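Local structure of hydrogenase expression/formation protein (hypb) (Archaeoglobus fulgidus, 2WSM) at residues E84-G89 against A96-H101; K20-L25 against N131-M136; L45-T50 against I60-G65; N34-I39 against P150-V155. The protein probably binds and hydrolyses GTP, and binds nickel and zinc, as a GTP-dependently dimerizing factor in the maturation of hydrogenase. All coordinates share one frame; numbering follows the deposited sequence.

In the fold
All four contacts reach one parallel beta sheet, that of a P-loop NTPase domain, and their centres lie about 14 to 18 Å apart. Along the chain, contact 3 closes before contact 1 opens, and both are nested inside the loops closed by contacts 2 and 4, whose own segments alternate. Strands 31-37 and 132-138 are neighbours, so contacts 2 and 4 are joined by backbone bonds of Met36 to Val134 and, probably, Met136; strands 60-64 and 82-85 likewise join contacts 3 and 1. Contact 1 also meets helix 12-28 of contact 2. Together they join helices to a sheet that carries the probable nucleotide-binding loop and, through contact 4, reaches the second subunit.

Contact 1: residues E84-G89 against A96-H101; sequences EAISTG and AHMIYH
Met98 reaches from the short helix 96-100, whose backbone bonds are weak, to three consecutive residues, Ile86, Ser87 and Thr88, and every close approach of the contact involves it. Its CB meets Ile86 CG2 at 4.0 Å, the two side chains crossing at about a right angle. Beyond CG the chain is extended (chi2 175°), which carries the sulfur past the Ser87 carbonyl to Thr88. There SD lies 3.7 Å from Thr88 CG2, while the terminal CE reaches the backbone, 3.7 Å from Thr88 O. No hydrogen bond crosses between the segments, so the evidence is wholly one of van der Waals approach. An alanine in place of Met98 would keep only the CB approach to Ile86 and is likely to leave a gap beside the methyl group and carbonyl of Thr88. Ile86 points its CG2 at the helix because that branch stands anti to the backbone N, and its other branch packs on Met63 of strand 60-64. Around the contact, strand 82-85 edges the sheet within this chain, bonded to strand 60-64 through Ala62 and Leu64, while Tyr100 and Ile99 touch Asn21 of helix 12-28, and Ile99 also packs on Ile114 of strand 111-118.

Contact 2: residues K20-L25 against N131-M136; sequences KNREAL and NYRVVM
The guanidinium groups of Arg22 and Arg133 meet with their planes only 15° apart, and NH2 of Arg22 approaches the rim of the Arg133 group, roughly level with it. The closest atoms are Arg22 NH2 and Arg133 NH2, 4.1 Å apart. Acidic groups just outside the segments probably offset the like charges. Asp127 forms a salt bridge with Arg22 NH2 and a long, weak ion pair with Arg133 NH1, and Glu130 binds Arg133 NH1 through its carboxylate and Arg22 NH2 through its backbone O. The two arginines are thus gathered round acidic groups. Arg22 leaves its helix with CG anti to the backbone N and then bends at chi3 (-77°), which swings its end toward the strand, whereas Arg133 is bent twice, at chi2 and chi3. In the fold, the contact sets the N-terminal helix 12-28 against the start of strand 132-138, a member of the parallel sheet of this P-loop NTPase domain and neighbour of strand 31-37, which directly follows the helix. One turn of the helix beyond Arg22, Leu25 places CD1 4.3 Å from Asn131 OD1. That amide oxygen accepts a hydrogen bond from Ala32 N, so it is held by the adjoining strand rather than by the helix, and Leu25 itself packs on the Ala32 side chain.

Contact 3: residues L45-T50 against I60-G65; sequences LLIERT and IGAMLG
Ile47 is the first residue of 45-50 to touch the strand, and it does so with both of its branches. Its CG2, anti to the backbone N, lies 4.4 Å from Ala62 CB. The longer branch, anti to the carbonyl carbon (chi1 -72°), ends in CD1, 4.2 Å from Leu64 CD2, where the two side chains run alongside each other, antiparallel. One turn further on, Thr50 brings CG2 to within 4.3 Å of Ile60 CD1. The hydroxyl of Thr50 is turned back into its own helix: OG1 donates to Leu46 O at 2.6 Å, tilted 30° from the carbonyl plane. Since Thr50 N also bonds to Leu46 O, at 3.0 Å, that oxygen has two donors, reaching it from opposite faces of its plane. Trp204 NE1 hydrogen-bonds to OG1 as well, so the buried hydroxyl is satisfied and its methyl is left facing the strand. On the strand side, Ile60 and Ala62, two residues apart, point at the helix, whereas Met63 between Ala62 and Leu64 points away from the helix and packs on Ile86 of contact 1. The axes of helix 45-50 and strand 60-64 run nearly antiparallel, at 166° and 10.3 Å, as expected in a beta-alpha-beta crossover. Helix 43-54 returns the chain from strand 31-37 to the parallel strand 60-64, with strand 111-118 between the two, and helices 70-77 and 201-212 flank it.

Contact 4: residues N34-I39 against P150-V155; sequences NIMGAI and PEIFRV
Met36 N is bonded to Val134 O, a backbone hydrogen bond that, with the probable one between Met136 N and Met36 O, fixes Met36 in the sheet beside strand 132-138. From this held position the side chain points at helix 150-154. Its bend at chi3 (-77°) turns the terminal methyl aside, so that sulfur and methyl meet different residues. Met36 SD is 4.0 Å from Ile152 CD1, which also reaches back to Met36 CB, at 4.2 Å. Met36 CE instead goes to Val155 CG2, again at 4.2 Å. Ile152 sends CD1 across because CG1 stands anti to its backbone N (chi1 -165°). No hydrogen bond links the two segments, and the approach is purely apolar. Next to it, Arg133 of contact 2 packs on Met36 and brings its CD up to Val155 O, so the two contacts touch here. The helix also faces the second subunit: Arg154 NH1 bonds to Lys148 O of that subunit, and Pro150 packs on Pro150 of the other copy. The contact therefore connects the central strand 31-37 with an element at the dimer interface. Immediately after Met36 comes Gly37, whose backbone angles would jam a CB against the carbonyl O of Met36, and whose own O bonds to Lys43 NZ. A parallel strand leading through such a glycine into a loop and helix 43-54, with Lys43 and Thr44, is consistent with the Walker A P-loop of GTPases in this family.

Contact 1: residues E84-G89 against A96-H101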
loop_
_atom_site.group_PDB
_atom_site.type_symbol
_atom_site.label_atom_id
_atom_site.label_comp_id
_atom_site.label_asym_id
_atom_site.label_seq_id
_atom_site.Cartn_x
_atom_site.Cartn_y
_atom_site.Cartn_z
ATOM N N GLU A 84 8.542 -16.201 15.564
ATOM C CA GLU A 84 9.438 -15.064 15.718
ATOM C C GLU A 84 8.874 -13.777 15.137
ATOM O O GLU A 84 8.160 -13.789 14.129
ATOM C CB GLU A 84 10.797 -15.366 15.090
ATOM C CG GLU A 84 10.754 -15.555 13.596
ATOM C CD GLU A 84 12.129 -15.790 13.022
ATOM O OE1 GLU A 84 12.993 -16.312 13.762
ATOM O OE2 GLU A 84 12.344 -15.446 11.838
ATOM N N ALA A 85 9.191 -12.671 15.804
ATOM C CA ALA A 85 8.870 -11.353 15.305
ATOM C C ALA A 85 9.738 -11.083 14.090
ATOM O O ALA A 85 10.921 -11.405 14.080
ATOM C CB ALA A 85 9.118 -10.294 16.378
ATOM N N ILE A 86 9.135 -10.519 13.053
ATOM C CA ILE A 86 9.892 -10.025 11.918
ATOM C C ILE A 86 10.180 -8.563 12.186
ATOM O O ILE A 86 9.273 -7.807 12.538
ATOM C CB ILE A 86 9.091 -10.144 10.612
ATOM C CG1 ILE A 86 8.729 -11.605 10.344
ATOM C CG2 ILE A 86 9.879 -9.556 9.436
ATOM C CD1 ILE A 86 7.442 -11.770 9.577
ATOM N N SER A 87 11.439 -8.164 12.047
ATOM C CA SER A 87 11.785 -6.748 12.160
ATOM C C SER A 87 11.508 -6.073 10.827
ATOM O O SER A 87 12.134 -6.404 9.822
ATOM C CB SER A 87 13.252 -6.570 12.540
ATOM O OG SER A 87 13.658 -7.600 13.420
ATOM N N THR A 88 10.561 -5.141 10.820
ATOM C CA THR A 88 10.155 -4.464 9.585
ATOM C C THR A 88 10.721 -3.049 9.457
ATOM O O THR A 88 10.604 -2.407 8.404
ATOM C CB THR A 88 8.624 -4.386 9.473
ATOM O OG1 THR A 88 8.086 -3.875 10.695
ATOM C CG2 THR A 88 8.044 -5.764 9.220
ATOM N N GLY A 89 11.324 -2.561 10.535
ATOM C CA GLY A 89 11.949 -1.251 10.526
ATOM C C GLY A 89 11.016 -0.122 10.121
ATOM O O GLY A 89 10.046 0.197 10.815
ATOM N N ALA A 96 10.339 -9.699 0.332
ATOM C CA ALA A 96 11.032 -10.977 0.236
ATOM C C ALA A 96 12.339 -10.992 1.042
ATOM O O ALA A 96 12.711 -12.015 1.610
ATOM C CB ALA A 96 11.280 -11.339 -1.222
ATOM N N HIS A 97 13.015 -9.851 1.104
ATOM C CA HIS A 97 14.268 -9.752 1.845
ATOM C C HIS A 97 14.109 -9.994 3.340
ATOM O O HIS A 97 14.985 -10.585 3.967
ATOM C CB HIS A 97 14.952 -8.401 1.618
ATOM C CG HIS A 97 16.376 -8.370 2.080
ATOM N ND1 HIS A 97 16.728 -8.155 3.396
ATOM C CD2 HIS A 97 17.537 -8.543 1.404
ATOM C CE1 HIS A 97 18.046 -8.191 3.509
ATOM N NE2 HIS A 97 18.559 -8.423 2.314
ATOM N N MET A 98 13.000 -9.536 3.908
ATOM C CA MET A 98 12.767 -9.679 5.347
ATOM C C MET A 98 12.681 -11.131 5.810
ATOM O O MET A 98 12.921 -11.425 6.978
ATOM C CB MET A 98 11.487 -8.960 5.769
ATOM C CG MET A 98 11.608 -7.464 5.876
ATOM S SD MET A 98 9.991 -6.757 6.224
ATOM C CE MET A 98 10.275 -5.026 5.844
ATOM N N ILE A 99 12.316 -12.039 4.914
ATOM C CA ILE A 99 12.185 -13.429 5.313
ATOM C C ILE A 99 13.228 -14.318 4.658
ATOM O O ILE A 99 13.353 -15.491 4.997
ATOM C CB ILE A 99 10.783 -13.997 4.994
ATOM C CG1 ILE A 99 10.657 -14.299 3.504
ATOM C CG2 ILE A 99 9.682 -13.056 5.499
ATOM C CD1 ILE A 99 9.269 -14.783 3.101
ATOM N N TYR A 100 13.972 -13.747 3.723
ATOM C CA TYR A 100 14.897 -14.508 2.898
ATOM C C TYR A 100 15.857 -15.352 3.733
ATOM O O TYR A 100 16.078 -16.516 3.425
ATOM C CB TYR A 100 15.640 -13.557 1.960
ATOM C CG TYR A 100 16.826 -14.155 1.249
ATOM C CD1 TYR A 100 16.699 -15.314 0.496
ATOM C CD2 TYR A 100 18.071 -13.537 1.305
ATOM C CE1 TYR A 100 17.781 -15.854 -0.161
ATOM C CE2 TYR A 100 19.161 -14.069 0.649
ATOM C CZ TYR A 100 19.011 -15.226 -0.083
ATOM O OH TYR A 100 20.097 -15.755 -0.737
ATOM N N HIS A 101 16.398 -14.773 4.803
ATOM C CA HIS A 101 17.306 -15.498 5.695
ATOM C C HIS A 101 16.585 -16.207 6.835
ATOM O O HIS A 101 17.218 -16.881 7.647
ATOM C CB HIS A 101 18.350 -14.555 6.303
ATOM C CG HIS A 101 19.067 -13.713 5.298
ATOM N ND1 HIS A 101 20.008 -14.227 4.432
ATOM C CD2 HIS A 101 18.991 -12.388 5.029
ATOM C CE1 HIS A 101 20.475 -13.257 3.666
ATOM N NE2 HIS A 101 19.874 -12.131 4.009
#

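Contact 2: residues K20-L25 against N131-M136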
loop_
_atom_site.group_PDB
_atom_site.type_symbol
_atom_site.label_atom_id
_atom_site.label_comp_id
_atom_site.label_asym_id
_atom_site.label_seq_id
_atom_site.Cartn_x
_atom_site.Cartn_y
_atom_site.Cartn_z
ATOM N N LYS A 20 13.595 -16.902 -5.066
ATOM C CA LYS A 20 14.429 -17.753 -4.220
ATOM C C LYS A 20 13.647 -18.294 -3.023
ATOM O O LYS A 20 13.785 -19.467 -2.656
ATOM C CB LYS A 20 15.675 -17.003 -3.743
ATOM C CG LYS A 20 16.664 -16.677 -4.848
ATOM C CD LYS A 20 17.573 -15.534 -4.435
ATOM C CE LYS A 20 18.715 -16.016 -3.553
ATOM N NZ LYS A 20 19.895 -16.434 -4.366
ATOM N N ASN A 21 12.825 -17.438 -2.422
ATOM C CA ASN A 21 11.993 -17.858 -1.305
ATOM C C ASN A 21 11.031 -18.948 -1.755
ATOM O O ASN A 21 10.817 -19.936 -1.046
ATOM C CB ASN A 21 11.240 -16.674 -0.691
ATOM C CG ASN A 21 12.173 -15.671 -0.020
ATOM O OD1 ASN A 21 13.357 -15.946 0.186
ATOM N ND2 ASN A 21 11.641 -14.498 0.314
ATOM N N ARG A 22 10.477 -18.770 -2.950
ATOM C CA ARG A 22 9.523 -19.723 -3.516
ATOM C C ARG A 22 10.187 -21.074 -3.804
ATOM O O ARG A 22 9.654 -22.127 -3.454
ATOM C CB ARG A 22 8.878 -19.138 -4.778
ATOM C CG ARG A 22 7.775 -19.990 -5.380
ATOM C CD ARG A 22 6.914 -19.192 -6.369
ATOM N NE ARG A 22 5.962 -18.313 -5.687
ATOM C CZ ARG A 22 6.085 -16.990 -5.591
ATOM N NH1 ARG A 22 7.118 -16.372 -6.144
ATOM N NH2 ARG A 22 5.168 -16.282 -4.945
ATOM N N GLU A 23 11.366 -21.048 -4.414
ATOM C CA GLU A 23 12.088 -22.292 -4.677
ATOM C C GLU A 23 12.462 -23.008 -3.384
ATOM O O GLU A 23 12.304 -24.223 -3.277
ATOM C CB GLU A 23 13.328 -22.038 -5.538
ATOM C CG GLU A 23 14.170 -23.283 -5.824
ATOM C CD GLU A 23 13.347 -24.508 -6.220
ATOM O OE1 GLU A 23 12.207 -24.354 -6.705
ATOM O OE2 GLU A 23 13.848 -25.640 -6.042
ATOM N N ALA A 24 12.950 -22.250 -2.402
ATOM C CA ALA A 24 13.337 -22.828 -1.125
ATOM C C ALA A 24 12.131 -23.468 -0.458
ATOM O O ALA A 24 12.212 -24.580 0.055
ATOM C CB ALA A 24 13.954 -21.765 -0.217
ATOM N N LEU A 25 11.002 -22.765 -0.486
ATOM C CA LEU A 25 9.755 -23.313 0.034
ATOM C C LEU A 25 9.344 -24.583 -0.710
ATOM O O LEU A 25 8.761 -25.497 -0.124
ATOM C CB LEU A 25 8.640 -22.271 -0.052
ATOM C CG LEU A 25 8.695 -21.122 0.955
ATOM C CD1 LEU A 25 7.848 -19.956 0.477
ATOM C CD2 LEU A 25 8.237 -21.601 2.334
ATOM N N ASN A 131 2.821 -19.158 -1.251
ATOM C CA ASN A 131 1.879 -19.993 -1.995
ATOM C C ASN A 131 0.472 -19.377 -2.107
ATOM O O ASN A 131 -0.173 -19.469 -3.152
ATOM C CB ASN A 131 1.765 -21.381 -1.343
ATOM C CG ASN A 131 3.104 -22.088 -1.219
ATOM O OD1 ASN A 131 4.026 -21.605 -0.553
ATOM N ND2 ASN A 131 3.214 -23.253 -1.851
ATOM N N TYR A 132 -0.009 -18.772 -1.025
ATOM C CA TYR A 132 -1.352 -18.201 -0.994
ATOM C C TYR A 132 -1.426 -16.876 -0.246
ATOM O O TYR A 132 -0.670 -16.625 0.685
ATOM C CB TYR A 132 -2.350 -19.190 -0.379
ATOM C CG TYR A 132 -2.401 -20.491 -1.129
ATOM C CD1 TYR A 132 -1.541 -21.535 -0.802
ATOM C CD2 TYR A 132 -3.289 -20.672 -2.182
ATOM C CE1 TYR A 132 -1.568 -22.725 -1.498
ATOM C CE2 TYR A 132 -3.327 -21.860 -2.889
ATOM C CZ TYR A 132 -2.460 -22.882 -2.541
ATOM O OH TYR A 132 -2.489 -24.070 -3.230
ATOM N N ARG A 133 -2.362 -16.038 -0.663
ATOM C CA ARG A 133 -2.587 -14.754 -0.031
ATOM C C ARG A 133 -3.955 -14.752 0.638
ATOM O O ARG A 133 -4.967 -15.082 0.019
ATOM C CB ARG A 133 -2.521 -13.639 -1.074
ATOM C CG ARG A 133 -1.109 -13.224 -1.477
ATOM C CD ARG A 133 -0.927 -13.224 -2.997
ATOM N NE ARG A 133 -0.455 -14.538 -3.436
ATOM C CZ ARG A 133 0.780 -14.793 -3.863
ATOM N NH1 ARG A 133 1.679 -13.818 -3.949
ATOM N NH2 ARG A 133 1.111 -16.024 -4.224
ATOM N N VAL A 134 -3.981 -14.388 1.909
ATOM C CA VAL A 134 -5.237 -14.193 2.602
ATOM C C VAL A 134 -5.339 -12.729 3.021
ATOM O O VAL A 134 -4.358 -12.120 3.465
ATOM C CB VAL A 134 -5.376 -15.140 3.815
ATOM C CG1 VAL A 134 -6.677 -14.874 4.563
ATOM C CG2 VAL A 134 -5.327 -16.594 3.351
ATOM N N VAL A 135 -6.518 -12.161 2.843
ATOM C CA VAL A 135 -6.766 -10.800 3.266
ATOM C C VAL A 135 -7.920 -10.817 4.248
ATOM O O VAL A 135 -9.018 -11.250 3.913
ATOM C CB VAL A 135 -7.090 -9.854 2.084
ATOM C CG1 VAL A 135 -7.269 -8.432 2.595
ATOM C CG2 VAL A 135 -5.996 -9.898 1.045
ATOM N N MET A 136 -7.648 -10.361 5.466
ATOM C CA MET A 136 -8.617 -10.367 6.543
ATOM C C MET A 136 -9.146 -8.968 6.793
ATOM O O MET A 136 -8.379 -8.011 6.846
ATOM C CB MET A 136 -7.966 -10.884 7.828
ATOM C CG MET A 136 -7.545 -12.347 7.773
ATOM S SD MET A 136 -6.889 -12.939 9.350
ATOM C CE MET A 136 -8.343 -12.842 10.387
#

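Contact 3: residues L45-T50 against I60-G65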
loop_
_atom_site.group_PDB
_atom_site.type_symbol
_atom_site.label_atom_id
_atom_site.label_comp_id
_atom_site.label_asym_id
_atom_site.label_seq_id
_atom_site.Cartn_x
_atom_site.Cartn_y
_atom_site.Cartn_z
ATOM N N LEU A 45 -4.936 -13.811 16.379
ATOM C CA LEU A 45 -5.836 -14.771 17.009
ATOM C C LEU A 45 -6.156 -15.920 16.065
ATOM O O LEU A 45 -6.173 -17.083 16.475
ATOM C CB LEU A 45 -7.126 -14.098 17.482
ATOM C CG LEU A 45 -8.155 -15.014 18.157
ATOM C CD1 LEU A 45 -7.541 -15.730 19.343
ATOM C CD2 LEU A 45 -9.385 -14.234 18.595
ATOM N N LEU A 46 -6.409 -15.597 14.799
ATOM C CA LEU A 46 -6.662 -16.642 13.811
ATOM C C LEU A 46 -5.486 -17.610 13.727
ATOM O O LEU A 46 -5.675 -18.822 13.604
ATOM C CB LEU A 46 -6.950 -16.049 12.432
ATOM C CG LEU A 46 -7.216 -17.085 11.335
ATOM C CD1 LEU A 46 -8.472 -17.899 11.643
ATOM C CD2 LEU A 46 -7.331 -16.421 9.976
ATOM N N ILE A 47 -4.269 -17.076 13.807
ATOM C CA ILE A 47 -3.072 -17.905 13.738
ATOM C C ILE A 47 -2.947 -18.812 14.969
ATOM O O ILE A 47 -2.659 -20.003 14.849
ATOM C CB ILE A 47 -1.803 -17.051 13.563
ATOM C CG1 ILE A 47 -1.745 -16.476 12.146
ATOM C CG2 ILE A 47 -0.545 -17.880 13.850
ATOM C CD1 ILE A 47 -0.608 -15.459 11.935
ATOM N N GLU A 48 -3.182 -18.253 16.147
ATOM C CA GLU A 48 -3.160 -19.048 17.370
ATOM C C GLU A 48 -4.218 -20.141 17.311
ATOM O O GLU A 48 -3.908 -21.321 17.467
ATOM C CB GLU A 48 -3.385 -18.157 18.592
ATOM C CG GLU A 48 -2.347 -17.051 18.734
ATOM C CD GLU A 48 -2.813 -15.904 19.614
ATOM O OE1 GLU A 48 -4.042 -15.715 19.739
ATOM O OE2 GLU A 48 -1.949 -15.182 20.164
ATOM N N ARG A 49 -5.470 -19.743 17.086
ATOM C CA ARG A 49 -6.571 -20.698 17.007
ATOM C C ARG A 49 -6.256 -21.820 16.020
ATOM O O ARG A 49 -6.573 -22.975 16.264
ATOM C CB ARG A 49 -7.882 -19.995 16.634
ATOM C CG ARG A 49 -8.392 -19.004 17.685
ATOM C CD ARG A 49 -8.900 -19.720 18.943
ATOM N NE ARG A 49 -9.676 -20.903 18.592
ATOM C CZ ARG A 49 -10.989 -20.909 18.394
ATOM N NH1 ARG A 49 -11.684 -19.792 18.538
ATOM N NH2 ARG A 49 -11.606 -22.037 18.063
ATOM N N THR A 50 -5.615 -21.478 14.911
ATOM C CA THR A 50 -5.215 -22.479 13.930
ATOM C C THR A 50 -4.216 -23.461 14.531
ATOM O O THR A 50 -4.341 -24.675 14.381
ATOM C CB THR A 50 -4.539 -21.826 12.722
ATOM O OG1 THR A 50 -5.464 -20.953 12.068
ATOM C CG2 THR A 50 -4.041 -22.884 11.747
ATOM N N ILE A 60 3.584 -26.398 12.232
ATOM C CA ILE A 60 3.333 -25.014 11.843
ATOM C C ILE A 60 4.415 -24.053 12.316
ATOM O O ILE A 60 4.849 -24.106 13.470
ATOM C CB ILE A 60 1.982 -24.531 12.410
ATOM C CG1 ILE A 60 0.836 -25.348 11.820
ATOM C CG2 ILE A 60 1.779 -23.044 12.142
ATOM C CD1 ILE A 60 -0.484 -25.169 12.552
ATOM N N GLY A 61 4.841 -23.170 11.415
ATOM C CA GLY A 61 5.705 -22.064 11.773
ATOM C C GLY A 61 4.928 -20.760 11.682
ATOM O O GLY A 61 3.960 -20.649 10.926
ATOM N N ALA A 62 5.353 -19.765 12.453
ATOM C CA ALA A 62 4.709 -18.462 12.431
ATOM C C ALA A 62 5.730 -17.331 12.359
ATOM O O ALA A 62 6.655 -17.261 13.162
ATOM C CB ALA A 62 3.820 -18.295 13.652
ATOM N N MET A 63 5.552 -16.457 11.379
ATOM C CA MET A 63 6.342 -15.242 11.262
ATOM C C MET A 63 5.427 -14.043 11.473
ATOM O O MET A 63 4.541 -13.771 10.658
ATOM C CB MET A 63 7.015 -15.175 9.892
ATOM C CG MET A 63 7.950 -16.356 9.629
ATOM S SD MET A 63 8.915 -16.206 8.115
ATOM C CE MET A 63 9.913 -14.771 8.506
ATOM N N LEU A 64 5.636 -13.334 12.577
ATOM C CA LEU A 64 4.737 -12.252 12.965
ATOM C C LEU A 64 5.295 -10.888 12.600
ATOM O O LEU A 64 6.215 -10.392 13.246
ATOM C CB LEU A 64 4.436 -12.318 14.463
ATOM C CG LEU A 64 3.833 -13.627 14.972
ATOM C CD1 LEU A 64 3.594 -13.547 16.463
ATOM C CD2 LEU A 64 2.527 -13.974 14.225
ATOM N N GLY A 65 4.714 -10.285 11.567
ATOM C CA GLY A 65 5.135 -8.987 11.080
ATOM C C GLY A 65 4.374 -7.803 11.645
ATOM O O GLY A 65 4.705 -6.661 11.339
#

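Contact 4: residues N34-I39 against P150-V155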
loop_
_atom_site.group_PDB
_atom_site.type_symbol
_atom_site.label_atom_id
_atom_site.label_comp_id
_atom_site.label_asym_id
_atom_site.label_seq_id
_atom_site.Cartn_x
_atom_site.Cartn_y
_atom_site.Cartn_z
ATOM N N ASN A 34 0.663 -15.788 3.129
ATOM C CA ASN A 34 0.836 -14.382 3.421
ATOM C C ASN A 34 -0.498 -13.840 3.933
ATOM O O ASN A 34 -1.451 -13.702 3.169
ATOM C CB ASN A 34 1.268 -13.661 2.133
ATOM C CG ASN A 34 1.375 -12.160 2.293
ATOM O OD1 ASN A 34 1.276 -11.629 3.394
ATOM N ND2 ASN A 34 1.593 -11.465 1.179
ATOM N N ILE A 35 -0.579 -13.555 5.227
ATOM C CA ILE A 35 -1.849 -13.126 5.813
ATOM C C ILE A 35 -1.883 -11.634 6.038
ATOM O O ILE A 35 -1.215 -11.106 6.926
ATOM C CB ILE A 35 -2.178 -13.854 7.131
ATOM C CG1 ILE A 35 -2.257 -15.360 6.886
ATOM C CG2 ILE A 35 -3.494 -13.313 7.731
ATOM C CD1 ILE A 35 -2.201 -16.187 8.137
ATOM N N MET A 36 -2.689 -10.964 5.231
ATOM C CA MET A 36 -2.729 -9.511 5.221
ATOM C C MET A 36 -3.991 -8.990 5.897
ATOM O O MET A 36 -4.979 -9.709 6.038
ATOM C CB MET A 36 -2.636 -8.999 3.781
ATOM C CG MET A 36 -1.239 -9.092 3.180
ATOM S SD MET A 36 -1.223 -8.937 1.379
ATOM C CE MET A 36 -1.790 -10.575 0.910
ATOM N N GLY A 37 -3.947 -7.735 6.322
ATOM C CA GLY A 37 -5.094 -7.114 6.955
ATOM C C GLY A 37 -4.680 -6.027 7.925
ATOM O O GLY A 37 -3.553 -6.004 8.422
ATOM N N ALA A 38 -5.604 -5.118 8.196
ATOM C CA ALA A 38 -5.330 -4.012 9.090
ATOM C C ALA A 38 -5.089 -4.538 10.494
ATOM O O ALA A 38 -5.474 -5.658 10.834
ATOM C CB ALA A 38 -6.490 -3.011 9.083
ATOM N N ILE A 39 -4.439 -3.725 11.309
ATOM C CA ILE A 39 -4.287 -4.064 12.702
ATOM C C ILE A 39 -5.711 -4.149 13.255
ATOM O O ILE A 39 -6.578 -3.361 12.875
ATOM C CB ILE A 39 -3.415 -3.015 13.434
ATOM C CG1 ILE A 39 -2.871 -3.580 14.747
ATOM C CG2 ILE A 39 -4.191 -1.725 13.654
ATOM C CD1 ILE A 39 -1.784 -2.719 15.382
ATOM N N PRO A 150 -9.535 -1.803 -3.345
ATOM C CA PRO A 150 -9.595 -2.793 -4.423
ATOM C C PRO A 150 -8.253 -3.472 -4.659
ATOM O O PRO A 150 -8.236 -4.664 -4.947
ATOM C CB PRO A 150 -9.956 -1.956 -5.657
ATOM C CG PRO A 150 -10.466 -0.661 -5.128
ATOM C CD PRO A 150 -9.797 -0.436 -3.823
ATOM N N GLU A 151 -7.155 -2.725 -4.567
ATOM C CA GLU A 151 -5.848 -3.268 -4.928
ATOM C C GLU A 151 -5.478 -4.487 -4.088
ATOM O O GLU A 151 -5.066 -5.519 -4.624
ATOM C CB GLU A 151 -4.740 -2.211 -4.817
ATOM C CG GLU A 151 -4.827 -1.061 -5.812
ATOM C CD GLU A 151 -5.400 0.209 -5.206
ATOM O OE1 GLU A 151 -4.828 1.286 -5.471
ATOM O OE2 GLU A 151 -6.405 0.140 -4.459
ATOM N N ILE A 152 -5.624 -4.372 -2.771
ATOM C CA ILE A 152 -5.245 -5.467 -1.903
ATOM C C ILE A 152 -6.233 -6.622 -1.982
ATOM O O ILE A 152 -5.830 -7.787 -1.931
ATOM C CB ILE A 152 -5.026 -5.025 -0.444
ATOM C CG1 ILE A 152 -4.269 -6.116 0.323
ATOM C CG2 ILE A 152 -6.344 -4.696 0.235
ATOM C CD1 ILE A 152 -3.466 -5.593 1.510
ATOM N N PHE A 153 -7.521 -6.316 -2.126
ATOM C CA PHE A 153 -8.519 -7.391 -2.149
ATOM C C PHE A 153 -8.442 -8.187 -3.445
ATOM O O PHE A 153 -8.822 -9.348 -3.483
ATOM C CB PHE A 153 -9.931 -6.883 -1.842
ATOM C CG PHE A 153 -10.154 -6.604 -0.378
ATOM C CD1 PHE A 153 -10.101 -5.308 0.117
ATOM C CD2 PHE A 153 -10.366 -7.653 0.512
ATOM C CE1 PHE A 153 -10.275 -5.056 1.459
ATOM C CE2 PHE A 153 -10.542 -7.414 1.867
ATOM C CZ PHE A 153 -10.493 -6.118 2.347
ATOM N N ARG A 154 -7.891 -7.571 -4.484
ATOM C CA ARG A 154 -7.683 -8.255 -5.752
ATOM C C ARG A 154 -6.632 -9.364 -5.693
ATOM O O ARG A 154 -6.705 -10.314 -6.465
ATOM C CB ARG A 154 -7.313 -7.262 -6.853
ATOM C CG ARG A 154 -8.410 -7.016 -7.870
ATOM C CD ARG A 154 -7.986 -5.954 -8.890
ATOM N NE ARG A 154 -8.265 -4.600 -8.416
ATOM C CZ ARG A 154 -7.489 -3.544 -8.655
ATOM N NH1 ARG A 154 -7.822 -2.348 -8.180
ATOM N NH2 ARG A 154 -6.370 -3.684 -9.359
ATOM N N VAL A 155 -5.657 -9.247 -4.793
ATOM C CA VAL A 155 -4.531 -10.179 -4.792
ATOM C C VAL A 155 -4.828 -11.420 -3.955
ATOM O O VAL A 155 -4.078 -12.394 -3.982
ATOM C CB VAL A 155 -3.202 -9.505 -4.330
ATOM C CG1 VAL A 155 -2.934 -8.231 -5.135
ATOM C CG2 VAL A 155 -3.222 -9.199 -2.834
#